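Local atomic coordinates of thioredoxin (Thermosipho africanus, PDB entry 6MOS), a protein that probably acts as a thiol-disulfide oxidoreductase of the thioredoxin family, exchanging electrons with partner proteins through a redox-active cysteine pair. Residues Met28-Val40 with Ile57-Pro71. Sequence-based numbering, arbitrary orientation. Where two conformers were deposited one is given.
With TAM (tris(hydroxyethyl)aminomethane), chain B.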
ATOM      1  N   MET A  28     -12.279   1.653   2.436  1.00 32.14           N
ATOM      2  CA  MET A  28     -10.990   1.023   2.099  1.00 29.57           C
ATOM      3  C   MET A  28      -9.820   1.834   2.624  1.00 38.34           C
ATOM      4  O   MET A  28      -9.986   2.952   3.115  1.00 39.54           O
ATOM      5  CB  MET A  28     -10.849   0.837   0.594  1.00 32.06           C
ATOM      6  CG  MET A  28     -11.778  -0.207   0.010  1.00 39.34           C
ATOM      7  SD  MET A  28     -11.592  -0.257  -1.775  1.00 47.38           S
ATOM      8  CE  MET A  28     -10.005  -1.074  -1.951  1.00 34.22           C
ATOM      9  N   LYS A  29      -8.626   1.265   2.514  1.00 31.25           N
ATOM     10  CA  LYS A  29      -7.442   1.929   3.028  1.00 25.75           C
ATOM     11  C   LYS A  29      -6.237   1.329   2.334  1.00 21.93           C
ATOM     12  O   LYS A  29      -6.188   0.114   2.115  1.00 29.53           O
ATOM     13  CB  LYS A  29      -7.297   1.756   4.541  1.00 24.36           C
ATOM     14  CG  LYS A  29      -6.249   2.665   5.138  1.00 28.02           C
ATOM     15  CD  LYS A  29      -5.720   2.124   6.450  1.00 33.62           C
ATOM     16  CE  LYS A  29      -4.711   3.084   7.040  1.00 33.84           C
ATOM     17  NZ  LYS A  29      -4.230   2.653   8.385  1.00 29.31           N
ATOM     18  N   ILE A  30      -5.287   2.186   1.975  1.00 24.41           N
ATOM     19  CA  ILE A  30      -3.974   1.765   1.506  1.00 19.25           C
ATOM     20  C   ILE A  30      -2.961   2.034   2.606  1.00 21.65           C
ATOM     21  O   ILE A  30      -2.914   3.140   3.154  1.00 24.85           O
ATOM     22  CB  ILE A  30      -3.570   2.496   0.218  1.00 26.01           C
ATOM     23  CG1 ILE A  30      -4.586   2.196  -0.894  1.00 34.06           C
ATOM     24  CG2 ILE A  30      -2.119   2.139  -0.164  1.00 26.36           C
ATOM     25  CD1 ILE A  30      -4.390   3.030  -2.144  1.00 34.29           C
ATOM     26  N   GLU A  31      -2.150   1.030   2.924  1.00 22.48           N
ATOM     27  CA  GLU A  31      -1.025   1.186   3.837  1.00 18.46           C
ATOM     28  C   GLU A  31       0.251   1.007   3.027  1.00 22.24           C
ATOM     29  O   GLU A  31       0.421  -0.018   2.364  1.00 24.35           O
ATOM     30  CB  GLU A  31      -1.106   0.186   4.988  1.00 16.58           C
ATOM     31  CG  GLU A  31      -2.209   0.622   5.998  1.00 21.44           C
ATOM     32  CD  GLU A  31      -2.344  -0.274   7.220  1.00 26.76           C
ATOM     33  OE1 GLU A  31      -1.753  -1.355   7.235  1.00 28.45           O
ATOM     34  OE2 GLU A  31      -3.082   0.100   8.179  1.00 28.36           O
ATOM     35  N   TYR A  32       1.124   2.014   3.065  1.00 17.61           N
ATOM     36  CA  TYR A  32       2.347   2.045   2.264  1.00 20.30           C
ATOM     37  C   TYR A  32       3.523   2.028   3.228  1.00 21.88           C
ATOM     38  O   TYR A  32       3.717   2.989   3.973  1.00 22.45           O
ATOM     39  CB  TYR A  32       2.375   3.296   1.394  1.00 21.73           C
ATOM     40  CG  TYR A  32       3.568   3.379   0.477  1.00 21.69           C
ATOM     41  CD1 TYR A  32       3.630   2.598  -0.657  1.00 22.72           C
ATOM     42  CD2 TYR A  32       4.615   4.252   0.741  1.00 20.16           C
ATOM     43  CE1 TYR A  32       4.724   2.660  -1.498  1.00 26.05           C
ATOM     44  CE2 TYR A  32       5.723   4.326  -0.100  1.00 28.44           C
ATOM     45  CZ  TYR A  32       5.765   3.524  -1.216  1.00 26.56           C
ATOM     46  OH  TYR A  32       6.851   3.585  -2.075  1.00 31.46           O
ATOM     47  N   PHE A  33       4.303   0.950   3.215  1.00 21.53           N
ATOM     48  CA  PHE A  33       5.428   0.785   4.132  1.00 20.29           C
ATOM     49  C   PHE A  33       6.719   1.151   3.418  1.00 25.49           C
ATOM     50  O   PHE A  33       6.993   0.645   2.326  1.00 19.92           O
ATOM     51  CB  PHE A  33       5.507  -0.645   4.669  1.00 18.74           C
ATOM     52  CG  PHE A  33       4.283  -1.072   5.442  1.00 21.25           C
ATOM     53  CD1 PHE A  33       3.178  -1.597   4.782  1.00 23.23           C
ATOM     54  CD2 PHE A  33       4.242  -0.950   6.823  1.00 26.54           C
ATOM     55  CE1 PHE A  33       2.043  -1.996   5.490  1.00 23.48           C
ATOM     56  CE2 PHE A  33       3.112  -1.343   7.543  1.00 23.80           C
ATOM     57  CZ  PHE A  33       2.015  -1.862   6.879  1.00 23.08           C
ATOM     58  N   LYS A  34       7.508   2.030   4.033  1.00 21.33           N
ATOM     59  CA  LYS A  34       8.687   2.563   3.367  1.00 27.36           C
ATOM     60  C   LYS A  34       9.780   2.812   4.396  1.00 22.86           C
ATOM     61  O   LYS A  34       9.573   2.691   5.604  1.00 21.90           O
ATOM     62  CB  LYS A  34       8.347   3.852   2.593  1.00 25.25           C
ATOM     63  CG  LYS A  34       7.719   4.993   3.438  1.00 27.72           C
ATOM     64  CD  LYS A  34       8.801   5.865   4.109  1.00 26.32           C
ATOM     65  CE  LYS A  34       8.207   7.052   4.854  1.00 30.89           C
ATOM     66  NZ  LYS A  34       9.303   7.988   5.261  1.00 28.01           N
ATOM     67  N   ASN A  35      10.964   3.152   3.899  1.00 22.93           N
ATOM     68  CA  ASN A  35      11.920   3.880   4.714  1.00 26.66           C
ATOM     69  C   ASN A  35      12.580   4.920   3.823  1.00 27.55           C
ATOM     70  O   ASN A  35      12.400   4.927   2.599  1.00 28.10           O
ATOM     71  CB  ASN A  35      12.907   2.937   5.410  1.00 23.93           C
ATOM     72  CG  ASN A  35      13.890   2.311   4.471  1.00 24.76           C
ATOM     73  OD1 ASN A  35      14.530   2.986   3.670  1.00 31.18           O
ATOM     74  ND2 ASN A  35      14.029   0.999   4.578  1.00 26.99           N
ATOM     75  N   ASP A  36      13.307   5.844   4.434  1.00 24.88           N
ATOM     76  CA  ASP A  36      13.773   6.970   3.642  1.00 29.23           C
ATOM     77  C   ASP A  36      15.090   6.678   2.936  1.00 30.08           C
ATOM     78  O   ASP A  36      15.601   7.549   2.227  1.00 38.33           O
ATOM     79  CB  ASP A  36      13.871   8.228   4.508  1.00 34.94           C
ATOM     80  CG  ASP A  36      12.518   8.911   4.686  1.00 41.81           C
ATOM     81  OD1 ASP A  36      11.604   8.659   3.866  1.00 40.24           O
ATOM     82  OD2 ASP A  36      12.362   9.701   5.639  1.00 51.86           O
ATOM     83  N   LYS A  37      15.634   5.473   3.094  0.87 26.83           N
ATOM     84  CA  LYS A  37      16.818   5.045   2.355  0.87 25.68           C
ATOM     85  C   LYS A  37      16.477   4.172   1.156  0.87 33.24           C
ATOM     86  O   LYS A  37      17.389   3.708   0.450  0.87 34.62           O
ATOM     87  CB  LYS A  37      17.769   4.297   3.285  0.87 33.02           C
ATOM     88  CG  LYS A  37      18.432   5.212   4.294  0.87 36.00           C
ATOM     89  CD  LYS A  37      19.297   4.441   5.280  0.87 45.90           C
ATOM     90  CE  LYS A  37      18.448   3.782   6.351  0.87 52.35           C
ATOM     91  NZ  LYS A  37      19.224   3.533   7.594  0.87 47.97           N
ATOM     92  N   CYS A  38      15.194   3.952   0.902  1.00 25.06           N
ATOM     93  CA  CYS A  38      14.715   3.064  -0.159  1.00 22.45           C
ATOM     94  C   CYS A  38      14.354   3.897  -1.388  1.00 28.42           C
ATOM     95  O   CYS A  38      13.399   4.686  -1.365  1.00 28.07           O
ATOM     96  CB  CYS A  38      13.528   2.249   0.351  1.00 33.06           C
ATOM     97  SG  CYS A  38      12.466   1.409  -0.880  1.00 32.84           S
ATOM     98  N   SER A  39      15.100   3.696  -2.478  1.00 26.09           N
ATOM     99  CA  SER A  39      14.917   4.537  -3.653  1.00 20.54           C
ATOM    100  C   SER A  39      13.669   4.158  -4.437  1.00 24.41           C
ATOM    101  O   SER A  39      12.977   5.038  -4.965  1.00 27.48           O
ATOM    102  CB  SER A  39      16.159   4.452  -4.546  1.00 22.32           C
ATOM    103  OG  SER A  39      17.314   4.850  -3.830  1.00 26.26           O
ATOM    104  N   VAL A  40      13.376   2.860  -4.554  1.00 21.61           N
ATOM    105  CA  VAL A  40      12.120   2.463  -5.182  1.00 22.29           C
ATOM    106  C   VAL A  40      10.940   3.032  -4.398  1.00 22.23           C
ATOM    107  O   VAL A  40       9.933   3.442  -4.984  1.00 25.80           O
ATOM    108  CB  VAL A  40      12.040   0.931  -5.302  1.00 23.50           C
ATOM    109  CG1 VAL A  40      10.682   0.496  -5.809  1.00 24.70           C
ATOM    110  CG2 VAL A  40      13.153   0.414  -6.237  1.00 23.10           C
ATOM    111  N   ILE A  57      -9.436   6.991  -1.546  0.87 28.49           N
ATOM    112  CA  ILE A  57      -9.129   5.995  -0.526  0.87 33.26           C
ATOM    113  C   ILE A  57      -8.098   6.589   0.423  0.87 32.10           C
ATOM    114  O   ILE A  57      -7.118   7.197  -0.025  0.87 32.26           O
ATOM    115  CB  ILE A  57      -8.617   4.689  -1.159  0.87 35.64           C
ATOM    116  CG1 ILE A  57      -9.742   3.987  -1.924  0.87 35.15           C
ATOM    117  CG2 ILE A  57      -8.025   3.758  -0.097  0.87 36.07           C
ATOM    118  CD1 ILE A  57      -9.262   2.752  -2.678  0.87 30.60           C
ATOM    119  N   ASP A  58      -8.329   6.435   1.732  1.00 28.91           N
ATOM    120  CA  ASP A  58      -7.344   6.857   2.722  1.00 28.47           C
ATOM    121  C   ASP A  58      -6.037   6.121   2.489  1.00 26.54           C
ATOM    122  O   ASP A  58      -6.034   4.956   2.090  1.00 34.65           O
ATOM    123  CB  ASP A  58      -7.828   6.563   4.142  1.00 29.00           C
ATOM    124  CG  ASP A  58      -8.923   7.493   4.599  1.00 43.53           C
ATOM    125  OD1 ASP A  58      -9.130   8.548   3.959  1.00 43.44           O
ATOM    126  OD2 ASP A  58      -9.564   7.162   5.613  1.00 43.91           O
ATOM    127  N   ILE A  59      -4.918   6.798   2.737  1.00 26.42           N
ATOM    128  CA  ILE A  59      -3.611   6.168   2.614  1.00 19.80           C
ATOM    129  C   ILE A  59      -2.775   6.545   3.822  1.00 28.58           C
ATOM    130  O   ILE A  59      -2.692   7.724   4.187  1.00 33.78           O
ATOM    131  CB  ILE A  59      -2.880   6.552   1.312  1.00 32.20           C
ATOM    132  CG1 ILE A  59      -1.520   5.858   1.267  1.00 31.94           C
ATOM    133  CG2 ILE A  59      -2.713   8.064   1.190  1.00 32.50           C
ATOM    134  CD1 ILE A  59      -0.852   5.923  -0.090  1.00 35.71           C
ATOM    135  N   GLU A  60      -2.171   5.553   4.453  1.00 22.86           N
ATOM    136  CA  GLU A  60      -1.280   5.794   5.573  1.00 17.33           C
ATOM    137  C   GLU A  60       0.131   5.428   5.136  1.00 23.46           C
ATOM    138  O   GLU A  60       0.358   4.312   4.661  1.00 22.43           O
ATOM    139  CB  GLU A  60      -1.701   4.981   6.787  1.00 21.45           C
ATOM    140  CG  GLU A  60      -0.806   5.244   7.977  1.00 25.33           C
ATOM    141  CD  GLU A  60      -1.242   4.511   9.230  1.00 32.45           C
ATOM    142  OE1 GLU A  60      -2.219   3.726   9.166  1.00 24.43           O
ATOM    143  OE2 GLU A  60      -0.584   4.718  10.279  1.00 29.68           O
ATOM    144  N   VAL A  61       1.059   6.371   5.256  1.00 20.19           N
ATOM    145  CA  VAL A  61       2.454   6.129   4.895  1.00 16.94           C
ATOM    146  C   VAL A  61       3.199   5.814   6.184  1.00 24.38           C
ATOM    147  O   VAL A  61       3.159   6.597   7.142  1.00 23.86           O
ATOM    148  CB  VAL A  61       3.067   7.328   4.157  1.00 19.71           C
ATOM    149  CG1 VAL A  61       4.504   7.013   3.743  1.00 24.85           C
ATOM    150  CG2 VAL A  61       2.239   7.660   2.928  1.00 21.98           C
ATOM    151  N   ILE A  62       3.831   4.646   6.235  1.00 18.05           N
ATOM    152  CA  ILE A  62       4.376   4.097   7.468  1.00 20.03           C
ATOM    153  C   ILE A  62       5.869   3.909   7.263  1.00 25.49           C
ATOM    154  O   ILE A  62       6.284   3.212   6.329  1.00 24.04           O
ATOM    155  CB  ILE A  62       3.700   2.770   7.842  1.00 24.42           C
ATOM    156  CG1 ILE A  62       2.200   2.997   8.033  1.00 23.04           C
ATOM    157  CG2 ILE A  62       4.345   2.157   9.093  1.00 27.54           C
ATOM    158  CD1 ILE A  62       1.385   1.735   8.063  1.00 26.29           C
ATOM    159  N   ASP A  63       6.672   4.539   8.120  1.00 24.28           N
ATOM    160  CA  ASP A  63       8.121   4.416   8.044  1.00 28.09           C
ATOM    161  C   ASP A  63       8.551   3.283   8.968  1.00 26.13           C
ATOM    162  O   ASP A  63       8.437   3.393  10.194  1.00 26.63           O
ATOM    163  CB  ASP A  63       8.812   5.725   8.413  1.00 28.17           C
ATOM    164  CG  ASP A  63      10.282   5.709   8.035  1.00 28.99           C
ATOM    165  OD1 ASP A  63      11.037   4.973   8.699  1.00 24.93           O
ATOM    166  OD2 ASP A  63      10.664   6.405   7.070  1.00 32.50           O
ATOM    167  N   VAL A  64       9.074   2.202   8.377  1.00 25.31           N
ATOM    168  CA  VAL A  64       9.348   0.991   9.148  1.00 23.82           C
ATOM    169  C   VAL A  64      10.548   1.165  10.065  1.00 27.05           C
ATOM    170  O   VAL A  64      10.721   0.381  11.004  1.00 26.37           O
ATOM    171  CB  VAL A  64       9.535  -0.218   8.212  1.00 26.79           C
ATOM    172  CG1 VAL A  64       8.293  -0.385   7.352  1.00 24.27           C
ATOM    173  CG2 VAL A  64      10.807  -0.081   7.347  1.00 26.41           C
ATOM    174  N   ILE A  65      11.374   2.176   9.823  1.00 25.93           N
ATOM    175  CA  ILE A  65      12.526   2.435  10.675  1.00 22.75           C
ATOM    176  C   ILE A  65      12.141   3.351  11.821  1.00 27.20           C
ATOM    177  O   ILE A  65      12.513   3.103  12.970  1.00 28.42           O
ATOM    178  CB  ILE A  65      13.700   3.019   9.858  1.00 26.48           C
ATOM    179  CG1 ILE A  65      14.288   1.958   8.930  1.00 26.58           C
ATOM    180  CG2 ILE A  65      14.792   3.538  10.795  1.00 29.77           C
ATOM    181  CD1 ILE A  65      15.416   2.474   8.047  1.00 35.14           C
ATOM    182  N   GLU A  66      11.370   4.399  11.529  0.81 25.04           N
ATOM    183  CA  GLU A  66      11.003   5.342  12.580  0.81 24.64           C
ATOM    184  C   GLU A  66       9.962   4.746  13.516  0.81 27.30           C
ATOM    185  O   GLU A  66      10.018   4.964  14.727  0.81 25.72           O
ATOM    186  CB  GLU A  66      10.496   6.649  11.965  0.81 24.44           C
ATOM    187  CG  GLU A  66      11.545   7.417  11.164  0.81 35.72           C
ATOM    188  CD  GLU A  66      12.889   7.540  11.888  0.81 49.13           C
ATOM    189  OE1 GLU A  66      12.904   7.723  13.129  0.81 48.52           O
ATOM    190  OE2 GLU A  66      13.940   7.443  11.212  0.81 59.44           O
ATOM    191  N   ASN A  67       9.011   3.983  12.977  1.00 24.39           N
ATOM    192  CA  ASN A  67       7.877   3.457  13.740  1.00 22.21           C
ATOM    193  C   ASN A  67       7.727   1.965  13.468  1.00 27.98           C
ATOM    194  O   ASN A  67       6.744   1.526  12.861  1.00 22.79           O
ATOM    195  CB  ASN A  67       6.595   4.207  13.380  1.00 26.32           C
ATOM    196  CG  ASN A  67       6.733   5.705  13.549  1.00 32.60           C
ATOM    197  OD1 ASN A  67       6.675   6.458  12.577  1.00 27.19           O
ATOM    198  ND2 ASN A  67       6.926   6.147  14.792  1.00 31.49           N
ATOM    199  N   PRO A  68       8.669   1.147  13.945  1.00 26.08           N
ATOM    200  CA  PRO A  68       8.712  -0.263  13.520  1.00 24.94           C
ATOM    201  C   PRO A  68       7.690  -1.178  14.190  1.00 26.81           C
ATOM    202  O   PRO A  68       7.551  -2.329  13.748  1.00 23.46           O
ATOM    203  CB  PRO A  68      10.138  -0.686  13.901  1.00 28.23           C
ATOM    204  CG  PRO A  68      10.431   0.147  15.109  1.00 40.45           C
ATOM    205  CD  PRO A  68       9.761   1.483  14.875  1.00 29.16           C
ATOM    206  N   SER A  69       6.974  -0.712  15.218  1.00 26.97           N
ATOM    207  CA  SER A  69       6.075  -1.579  15.982  0.58 27.65           C
ATOM    208  C   SER A  69       4.979  -2.180  15.097  1.00 27.52           C
ATOM    209  O   SER A  69       4.855  -3.403  14.981  1.00 28.12           O
ATOM    210  CB  SER A  69       5.440  -0.799  17.139  0.58 29.83           C
ATOM    211  OG  SER A  69       6.392  -0.486  18.137  0.58 36.64           O
ATOM    212  N   TYR A  70       4.151  -1.324  14.501  1.00 22.18           N
ATOM    213  CA  TYR A  70       3.049  -1.840  13.687  1.00 22.15           C
ATOM    214  C   TYR A  70       3.542  -2.653  12.486  1.00 22.42           C
ATOM    215  O   TYR A  70       3.001  -3.752  12.264  1.00 25.32           O
ATOM    216  CB  TYR A  70       2.117  -0.692  13.256  1.00 24.12           C
ATOM    217  CG  TYR A  70       1.026  -1.138  12.300  1.00 25.14           C
ATOM    218  CD1 TYR A  70      -0.040  -1.920  12.739  1.00 23.58           C
ATOM    219  CD2 TYR A  70       1.067  -0.785  10.954  1.00 27.20           C
ATOM    220  CE1 TYR A  70      -1.039  -2.339  11.855  1.00 28.76           C
ATOM    221  CE2 TYR A  70       0.075  -1.201  10.062  1.00 24.73           C
ATOM    222  CZ  TYR A  70      -0.973  -1.976  10.517  1.00 29.58           C
ATOM    223  OH  TYR A  70      -1.954  -2.391   9.626  1.00 31.52           O
ATOM    224  N   PRO A  71       4.552  -2.223  11.719  1.00 25.68           N
ATOM    225  CA  PRO A  71       5.071  -3.108  10.655  1.00 24.14           C
ATOM    226  C   PRO A  71       5.500  -4.469  11.168  1.00 23.52           C
ATOM    227  O   PRO A  71       5.264  -5.485  10.501  1.00 25.84           O
ATOM    228  CB  PRO A  71       6.259  -2.314  10.090  1.00 27.13           C
ATOM    229  CG  PRO A  71       5.935  -0.900  10.386  1.00 24.95           C
ATOM    230  CD  PRO A  71       5.209  -0.906  11.697  1.00 26.09           C
TER
HETATM  231  C   TAM B 201      -2.481   9.927   7.841  1.00 39.77           C
HETATM  232  C1  TAM B 201      -1.017   9.682   8.248  1.00 30.83           C
HETATM  233  C2  TAM B 201      -2.730   9.633   6.372  1.00 29.63           C
HETATM  234  C3  TAM B 201      -3.362   9.064   8.768  1.00 31.42           C
HETATM  235  C4  TAM B 201       0.004   9.886   7.137  1.00 45.67           C
HETATM  236  C5  TAM B 201      -3.070  10.900   5.582  1.00 38.59           C
HETATM  237  C6  TAM B 201      -4.458   8.233   8.103  1.00 26.13           C
HETATM  238  N   TAM B 201      -2.794  11.334   8.070  1.00 37.38           N
HETATM  239  O4  TAM B 201       0.495   8.625   6.789  1.00 25.82           O
HETATM  240  O5  TAM B 201      -3.106  10.627   4.204  1.00 45.22           O
HETATM  241  O6  TAM B 201      -5.652   8.968   7.901  1.00 36.32           O
HETATM  242  O   HOH W   1     -10.964   5.391   2.776  1.00 37.32           O
HETATM  243  O   HOH W   2      13.436   5.856   7.249  1.00 34.98           O
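Glu31 and Tyr70 meet at about a right angle: Tyr70 OH donates to the syn lone pair of Glu31 OE1 over 2.6 Å, with carboxylate and ring planes 88° apart. The other oxygen, Glu31 OE2, accepts from Lys29 NZ at 2.8 Å on its anti lone pair. Lys29 NZ also comes to Glu60 OE1 in a salt bridge whose 2.4 Å length is doubtfully short. Beside this network, Phe33 and Ile62 point the same way, Phe33 CE2 lying 3.6 Å from Ile62 CD1, while Tyr70 CE2 and Pro71 CG reach the Phe33 ring at its edge.

A second salt-bridge network lies at the C-terminal ends of the two strands. With CG wedged between backbone N and carbonyl carbon (chi1 57°) and a bend at chi2, Lys34 turns its NZ to Asp63 OD2 at 2.8 Å and to Asp36 OD1. A methionine in place of Lys34 would probably leave these two aspartates facing each other without their shared countercharge. Ile65 N (an Asx turn) and Glu66 N (an Asx motif) reach Asp63 OD1 from opposite faces of its plane.

Backbone bonds such as Tyr32 N to Glu60 O (2.9 Å) make 29-34 and 58-63 parallel neighbours, their axes 16° apart. Helix 39-55 completes this beta-alpha-beta unit of the thioredoxin fold, receiving Tyr32 and Ile59; helix 100-115 packs on Ile30 and Ile57, and strand 81-86 flanks 29-34 on its other edge.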